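Local structure of sugar-phosphate aldolase (Thermotoga maritima, 1PVT) at residues 111-114 with 115-119; 103-106 with 107-111; 167-171 with 172-176. The protein is probably a sugar-phosphate aldolase, an enzyme of the class II aldolase and adducin family with an AraD-like fold. One frame throughout, in Å; residues are numbered along the deposited sequence.

Interactions 1 and 2 share helix 103-115 and meet at Ala111. Interaction 2 takes the start of the helix and is buried; interaction 1 takes its end and is only partly buried. Interaction 3 is a surface contact at the start of helix 173-182. It touches interaction 2, with centres about 10 Å apart, but not interaction 1. The chemistry follows the place in the fold. Interaction 2 combines backbone bonds with apolar pairs, and its histidines hydrogen-bond to Ser31 on the sheet. Interaction 1 is the unwinding of a helix end, with mostly polar and charged side chains outside and the Phe113 ring buried. Interaction 3 is a turn and a serine cap, edged by charged residues.

Interaction 1. Residues 111-114 with 115-119; sequences AKFK and EMNPE
Lys112 and Met116 meet in a local contact at the C-terminal end of helix 103-115, where the chain passes into the loop before strand 122-126. The bond from Met116 N to Lys112 O is short, at 2.6 Å. One residue earlier, Glu115 N bonds to Ala111 O at 3.2 Å. Met116 is the first residue to leave helical backbone angles. Its CB and CG still lie close to Lys112 O, with CB at 3.1 Å from it. The first torsion sets CG beside the backbone N (chi1 -74°), and bends further out lead the selenium end away from the helix.

This is the C-terminal end of a helix in the AraD-like fold, followed by Asn117 and Pro118. Pro118 has no N-H to give. Its CG lies 3.2 Å from Lys114 O, though the neighbouring CD is too close to Met116 O in the model, so the ring position is less sure. The position of Phe113 O is doubtful, because it sits too close to Asn117 in the model.

Asn117 ND2 approaches ring atom CE2 of Phe113 at 4.0 Å. The approach is oblique, and the amide plane is turned 66° from the ring plane. The same ring meets Phe199 edge-to-face and touches Arg33 on strand 28-34.

CG of Glu115 lies beside the preceding turn, 3.9 Å from Ala111 O, and the chain is extended beyond it. The carboxylate stays short of the nearest lysine: Lys112 NZ is 5.3 Å from Glu115 OE1. These opposite charges may attract each other weakly across that distance. Pro56, in another loop, touches both Lys114 and Glu115.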
loop_
_atom_site.group_PDB
_atom_site.type_symbol
_atom_site.label_atom_id
_atom_site.label_comp_id
_atom_site.label_asym_id
_atom_site.label_seq_id
_atom_site.Cartn_x
_atom_site.Cartn_y
_atom_site.Cartn_z
ATOM N N ALA A 111 -10.322 -7.341 -2.075
ATOM C CA ALA A 111 -11.280 -8.413 -2.284
ATOM C C ALA A 111 -10.645 -9.751 -1.886
ATOM O O ALA A 111 -11.128 -10.445 -0.988
ATOM C CB ALA A 111 -11.721 -8.438 -3.743
ATOM N N LYS A 112 -9.536 -10.090 -2.533
ATOM C CA LYS A 112 -8.843 -11.350 -2.275
ATOM C C LYS A 112 -8.437 -11.526 -0.824
ATOM O O LYS A 112 -8.487 -12.626 -0.285
ATOM C CB LYS A 112 -7.613 -11.451 -3.174
ATOM C CG LYS A 112 -7.877 -10.995 -4.619
ATOM C CD LYS A 112 -8.959 -11.829 -5.349
ATOM C CE LYS A 112 -8.464 -13.243 -5.719
ATOM N NZ LYS A 112 -9.427 -14.025 -6.574
ATOM N N PHE A 113 -8.029 -10.435 -0.197
ATOM C CA PHE A 113 -7.619 -10.468 1.199
ATOM C C PHE A 113 -8.796 -10.819 2.100
ATOM O O PHE A 113 -8.657 -11.550 3.082
ATOM C CB PHE A 113 -7.048 -9.105 1.603
ATOM C CG PHE A 113 -5.547 -9.038 1.565
ATOM C CD1 PHE A 113 -4.887 -7.876 1.955
ATOM C CD2 PHE A 113 -4.790 -10.149 1.187
ATOM C CE1 PHE A 113 -3.501 -7.818 1.977
ATOM C CE2 PHE A 113 -3.400 -10.107 1.203
ATOM C CZ PHE A 113 -2.753 -8.937 1.601
ATOM N N LYS A 114 -9.956 -10.275 1.755
ATOM C CA LYS A 114 -11.170 -10.516 2.512
ATOM C C LYS A 114 -11.444 -12.019 2.515
ATOM O O LYS A 114 -11.831 -12.591 3.538
ATOM C CB LYS A 114 -12.333 -9.764 1.862
ATOM C CG LYS A 114 -13.574 -9.649 2.728
ATOM C CD LYS A 114 -14.682 -8.919 1.987
ATOM C CE LYS A 114 -15.909 -8.726 2.863
ATOM N NZ LYS A 114 -15.661 -7.758 3.962
ATOM N N GLU A 115 -11.225 -12.650 1.363
ATOM C CA GLU A 115 -11.429 -14.087 1.212
ATOM C C GLU A 115 -10.260 -14.882 1.791
ATOM O O GLU A 115 -10.445 -15.734 2.661
ATOM C CB GLU A 115 -11.601 -14.439 -0.270
ATOM C CG GLU A 115 -12.917 -13.958 -0.879
ATOM C CD GLU A 115 -13.057 -14.299 -2.365
ATOM O OE1 GLU A 115 -12.748 -15.453 -2.745
ATOM O OE2 GLU A 115 -13.487 -13.415 -3.148
HETATM N N MSE A 116 -9.059 -14.586 1.304
HETATM C CA MSE A 116 -7.842 -15.262 1.739
HETATM C C MSE A 116 -7.440 -14.988 3.169
HETATM O O MSE A 116 -7.778 -15.741 4.080
HETATM C CB MSE A 116 -6.684 -14.876 0.824
HETATM C CG MSE A 116 -6.767 -15.545 -0.522
HETATM SE SE MSE A 116 -6.851 -17.471 -0.274
HETATM C CE MSE A 116 -5.445 -18.012 -1.520
ATOM N N ASN A 117 -6.691 -13.912 3.353
ATOM C CA ASN A 117 -6.226 -13.525 4.672
ATOM C C ASN A 117 -7.073 -12.352 5.148
ATOM O O ASN A 117 -6.792 -11.203 4.822
ATOM C CB ASN A 117 -4.752 -13.121 4.602
ATOM C CG ASN A 117 -3.891 -14.167 3.911
ATOM O OD1 ASN A 117 -3.777 -15.305 4.377
ATOM N ND2 ASN A 117 -3.278 -13.786 2.790
ATOM N N PRO A 118 -8.148 -12.633 5.898
ATOM C CA PRO A 118 -9.023 -11.572 6.405
ATOM C C PRO A 118 -8.335 -10.711 7.469
ATOM O O PRO A 118 -8.778 -9.597 7.752
ATOM C CB PRO A 118 -10.207 -12.351 6.970
ATOM C CG PRO A 118 -10.241 -13.571 6.109
ATOM C CD PRO A 118 -8.787 -13.947 6.063
ATOM N N GLU A 119 -7.256 -11.239 8.053
ATOM C CA GLU A 119 -6.493 -10.525 9.082
ATOM C C GLU A 119 -5.834 -9.264 8.521
ATOM O O GLU A 119 -5.817 -8.219 9.172
ATOM C CB GLU A 119 -5.425 -11.442 9.694
ATOM C CG GLU A 119 -5.909 -12.276 10.883
ATOM C CD GLU A 119 -6.259 -11.429 12.114
ATOM O OE1 GLU A 119 -7.177 -10.580 12.013
ATOM O OE2 GLU A 119 -5.619 -11.613 13.181
#

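Interaction 2. Residues 103-106 with 107-111; sequences FPTH and LMIHA
Phe103 and Leu107 lie side by side on the first turns of helix 103-115, which packs against the mixed sheet of the AraD-like fold. The contact is the i to i+4 pattern of an alpha helix. Leu107 N bonds to Phe103 O at 2.8 Å, and His110 N to His106 O at 2.9 Å. The bond from Met108 N to Pro104 O belongs to the same series, though the place of that oxygen is less sure.

The Phe103 ring is set on the carbonyl side of its residue (chi1 150°), and this brings it along Leu107. CE1 of Phe103 reaches CG of Leu107 at 3.5 Å, obliquely to the ring.

Thr105 and Ile109 form a second pair pointing the same way. Thr105 holds OG1 beside its backbone N (chi1 -55°) and CG2 opposite that N, next to Ile109. CG2 lies 3.8 Å from Ile109 CD1, but that methyl crowds Thr105 O in the model, so its place is doubtful. The other branch, OG1, is hydrogen-bonded to Ser172 O at the start of helix 173-182.

His106 and His110 are one turn apart and reach towards the sheet. CD2 of His110 lies 3.3 Å from His106 O, which also accepts the backbone bond. Glu102 OE2 is hydrogen-bonded to His106 NE2, while Ser31 OG is hydrogen-bonded to both His106 ND1 and His110 NE2, and these last two nitrogens stand 4.8 Å apart.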
loop_
_atom_site.group_PDB
_atom_site.type_symbol
_atom_site.label_atom_id
_atom_site.label_comp_id
_atom_site.label_asym_id
_atom_site.label_seq_id
_atom_site.Cartn_x
_atom_site.Cartn_y
_atom_site.Cartn_z
ATOM N N PHE A 103 -7.035 3.118 -7.129
ATOM C CA PHE A 103 -8.133 2.573 -6.349
ATOM C C PHE A 103 -8.458 1.153 -6.830
ATOM O O PHE A 103 -8.543 0.216 -6.029
ATOM C CB PHE A 103 -9.329 3.534 -6.485
ATOM C CG PHE A 103 -10.678 2.885 -6.384
ATOM C CD1 PHE A 103 -10.947 1.910 -5.418
ATOM C CD2 PHE A 103 -11.698 3.267 -7.256
ATOM C CE1 PHE A 103 -12.224 1.316 -5.325
ATOM C CE2 PHE A 103 -12.973 2.687 -7.175
ATOM C CZ PHE A 103 -13.236 1.708 -6.209
ATOM N N PRO A 104 -8.618 0.973 -8.150
ATOM C CA PRO A 104 -8.929 -0.327 -8.746
ATOM C C PRO A 104 -7.971 -1.406 -8.271
ATOM O O PRO A 104 -8.385 -2.511 -7.890
ATOM C CB PRO A 104 -8.778 -0.060 -10.229
ATOM C CG PRO A 104 -9.208 1.365 -10.347
ATOM C CD PRO A 104 -8.507 2.006 -9.194
ATOM N N THR A 105 -6.681 -1.078 -8.304
ATOM C CA THR A 105 -5.649 -2.011 -7.884
ATOM C C THR A 105 -5.888 -2.450 -6.447
ATOM O O THR A 105 -5.975 -3.638 -6.162
ATOM C CB THR A 105 -4.271 -1.378 -7.983
ATOM O OG1 THR A 105 -4.061 -0.892 -9.314
ATOM C CG2 THR A 105 -3.218 -2.401 -7.658
ATOM N N HIS A 106 -6.004 -1.478 -5.548
ATOM C CA HIS A 106 -6.259 -1.741 -4.131
ATOM C C HIS A 106 -7.481 -2.625 -4.002
ATOM O O HIS A 106 -7.533 -3.548 -3.180
ATOM C CB HIS A 106 -6.536 -0.429 -3.388
ATOM C CG HIS A 106 -5.314 0.401 -3.148
ATOM N ND1 HIS A 106 -4.769 0.577 -1.894
ATOM C CD2 HIS A 106 -4.518 1.085 -4.003
ATOM C CE1 HIS A 106 -3.690 1.332 -1.987
ATOM N NE2 HIS A 106 -3.515 1.654 -3.256
ATOM N N LEU A 107 -8.477 -2.311 -4.822
ATOM C CA LEU A 107 -9.717 -3.050 -4.819
ATOM C C LEU A 107 -9.420 -4.522 -4.872
ATOM O O LEU A 107 -9.829 -5.282 -3.994
ATOM C CB LEU A 107 -10.565 -2.675 -6.022
ATOM C CG LEU A 107 -11.967 -2.208 -5.654
ATOM C CD1 LEU A 107 -12.833 -2.236 -6.897
ATOM C CD2 LEU A 107 -12.550 -3.106 -4.565
HETATM N N MSE A 108 -8.683 -4.914 -5.903
HETATM C CA MSE A 108 -8.349 -6.310 -6.095
HETATM C C MSE A 108 -7.679 -6.994 -4.923
HETATM O O MSE A 108 -8.099 -8.081 -4.524
HETATM C CB MSE A 108 -7.505 -6.480 -7.353
HETATM C CG MSE A 108 -8.281 -6.171 -8.631
HETATM SE SE MSE A 108 -10.149 -6.806 -8.593
HETATM C CE MSE A 108 -11.036 -5.116 -9.040
ATOM N N ILE A 109 -6.645 -6.372 -4.366
ATOM C CA ILE A 109 -5.955 -6.980 -3.231
ATOM C C ILE A 109 -6.922 -7.124 -2.072
ATOM O O ILE A 109 -6.925 -8.140 -1.365
ATOM C CB ILE A 109 -4.773 -6.133 -2.718
ATOM C CG1 ILE A 109 -3.786 -5.838 -3.846
ATOM C CG2 ILE A 109 -4.064 -6.881 -1.597
ATOM C CD1 ILE A 109 -4.147 -4.636 -4.681
ATOM N N HIS A 110 -7.731 -6.088 -1.877
ATOM C CA HIS A 110 -8.695 -6.081 -0.794
ATOM C C HIS A 110 -9.683 -7.228 -0.915
ATOM O O HIS A 110 -9.858 -8.005 0.027
ATOM C CB HIS A 110 -9.432 -4.738 -0.749
ATOM C CG HIS A 110 -8.721 -3.682 0.047
ATOM N ND1 HIS A 110 -8.281 -3.892 1.339
ATOM C CD2 HIS A 110 -8.409 -2.398 -0.251
ATOM C CE1 HIS A 110 -7.731 -2.783 1.801
ATOM N NE2 HIS A 110 -7.797 -1.862 0.857
ATOM N N ALA A 111 -10.322 -7.341 -2.075
ATOM C CA ALA A 111 -11.280 -8.413 -2.284
ATOM C C ALA A 111 -10.645 -9.751 -1.886
ATOM O O ALA A 111 -11.128 -10.445 -0.988
ATOM C CB ALA A 111 -11.721 -8.438 -3.743
#

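Interaction 3. Residues 167-171 with 172-176; sequences FEKPG and SVELG
Ser172 and Lys169 are joined where a type II beta turn, Lys169 to Ser172, runs into helix 173-182. Ser172 is the N-cap of that helix. Its OG accepts from Leu175 N at 3.0 Å, with a nearly straight N-H...O angle of 166°. The same OG donates to Lys169 O at 3.2 Å. That second bond comes from above the carbonyl plane, 50° out of it. With chi1 at 65°, the hydroxyl sits between the backbone N and the carbonyl carbon, where it reaches both partners. One hydroxyl thus ties the turn to the first turn of the helix.

Leu175 is the buried residue of the contact, and its CD2 does the touching: it lies 3.6 Å from Gly171 N and equally far from Lys169 O. It also meets CE1 of Phe167 at 3.9 Å, obliquely to the ring. His194 stacks on the Phe167 ring, and Thr105 of helix 103-115 touches Leu175.

Lys169 also lines the exposed edge of the contact. Its side chain is extended beyond CG and crosses Glu174 at about a right angle. The alkyl part makes the nearer approach: CE of Lys169 is 3.6 Å from Glu174 OE2. The charged end is beyond salt-bridge range, with Lys169 NZ 4.1 Å from Glu174 OE2.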
loop_
_atom_site.group_PDB
_atom_site.type_symbol
_atom_site.label_atom_id
_atom_site.label_comp_id
_atom_site.label_asym_id
_atom_site.label_seq_id
_atom_site.Cartn_x
_atom_site.Cartn_y
_atom_site.Cartn_z
ATOM N N PHE A 167 5.643 -4.265 -13.477
ATOM C CA PHE A 167 4.718 -3.146 -13.567
ATOM C C PHE A 167 4.354 -2.857 -15.020
ATOM O O PHE A 167 5.228 -2.552 -15.833
ATOM C CB PHE A 167 5.367 -1.906 -12.948
ATOM C CG PHE A 167 4.386 -0.842 -12.545
ATOM C CD1 PHE A 167 3.908 -0.777 -11.239
ATOM C CD2 PHE A 167 3.936 0.095 -13.471
ATOM C CE1 PHE A 167 2.996 0.208 -10.862
ATOM C CE2 PHE A 167 3.024 1.083 -13.102
ATOM C CZ PHE A 167 2.553 1.140 -11.795
ATOM N N GLU A 168 3.065 -2.936 -15.337
ATOM C CA GLU A 168 2.603 -2.687 -16.699
ATOM C C GLU A 168 1.659 -1.487 -16.785
ATOM O O GLU A 168 1.976 -0.469 -17.408
ATOM C CB GLU A 168 1.882 -3.923 -17.250
ATOM C CG GLU A 168 2.672 -5.236 -17.204
ATOM C CD GLU A 168 3.833 -5.285 -18.187
ATOM O OE1 GLU A 168 3.664 -4.819 -19.335
ATOM O OE2 GLU A 168 4.909 -5.809 -17.815
ATOM N N LYS A 169 0.492 -1.625 -16.159
ATOM C CA LYS A 169 -0.526 -0.576 -16.166
ATOM C C LYS A 169 -0.741 0.018 -14.771
ATOM O O LYS A 169 -0.928 -0.720 -13.796
ATOM C CB LYS A 169 -1.865 -1.138 -16.668
ATOM C CG LYS A 169 -1.775 -1.984 -17.939
ATOM C CD LYS A 169 -3.127 -2.632 -18.285
ATOM C CE LYS A 169 -3.010 -3.604 -19.467
ATOM N NZ LYS A 169 -4.325 -4.198 -19.864
ATOM N N PRO A 170 -0.713 1.363 -14.663
ATOM C CA PRO A 170 -0.903 2.134 -13.425
ATOM C C PRO A 170 -2.316 2.003 -12.838
ATOM O O PRO A 170 -3.303 2.341 -13.495
ATOM C CB PRO A 170 -0.616 3.565 -13.870
ATOM C CG PRO A 170 0.383 3.383 -14.948
ATOM C CD PRO A 170 -0.198 2.237 -15.732
ATOM N N GLY A 171 -2.404 1.513 -11.600
ATOM C CA GLY A 171 -3.693 1.357 -10.937
ATOM C C GLY A 171 -4.757 0.603 -11.719
ATOM O O GLY A 171 -5.918 1.013 -11.750
ATOM N N SER A 172 -4.353 -0.500 -12.341
ATOM C CA SER A 172 -5.246 -1.335 -13.132
ATOM C C SER A 172 -5.668 -2.535 -12.308
ATOM O O SER A 172 -5.048 -2.865 -11.300
ATOM C CB SER A 172 -4.531 -1.828 -14.382
ATOM O OG SER A 172 -3.462 -2.686 -14.024
ATOM N N VAL A 173 -6.729 -3.194 -12.742
ATOM C CA VAL A 173 -7.201 -4.364 -12.028
ATOM C C VAL A 173 -6.111 -5.420 -12.099
ATOM O O VAL A 173 -5.849 -6.143 -11.136
ATOM C CB VAL A 173 -8.494 -4.906 -12.666
ATOM C CG1 VAL A 173 -8.656 -6.380 -12.337
ATOM C CG2 VAL A 173 -9.701 -4.118 -12.144
ATOM N N GLU A 174 -5.476 -5.481 -13.264
ATOM C CA GLU A 174 -4.397 -6.425 -13.553
ATOM C C GLU A 174 -3.303 -6.338 -12.506
ATOM O O GLU A 174 -2.897 -7.344 -11.910
ATOM C CB GLU A 174 -3.795 -6.096 -14.919
ATOM C CG GLU A 174 -2.730 -7.061 -15.393
ATOM C CD GLU A 174 -1.671 -6.378 -16.251
ATOM O OE1 GLU A 174 -0.708 -5.819 -15.671
ATOM O OE2 GLU A 174 -1.806 -6.387 -17.501
ATOM N N LEU A 175 -2.816 -5.118 -12.315
ATOM C CA LEU A 175 -1.769 -4.856 -11.353
ATOM C C LEU A 175 -2.153 -5.570 -10.060
ATOM O O LEU A 175 -1.356 -6.310 -9.474
ATOM C CB LEU A 175 -1.648 -3.341 -11.141
ATOM C CG LEU A 175 -0.509 -2.815 -10.259
ATOM C CD1 LEU A 175 0.828 -3.372 -10.742
ATOM C CD2 LEU A 175 -0.511 -1.291 -10.286
ATOM N N GLY A 176 -3.399 -5.367 -9.642
ATOM C CA GLY A 176 -3.883 -5.986 -8.422
ATOM C C GLY A 176 -3.833 -7.495 -8.483
ATOM O O GLY A 176 -3.188 -8.139 -7.652
#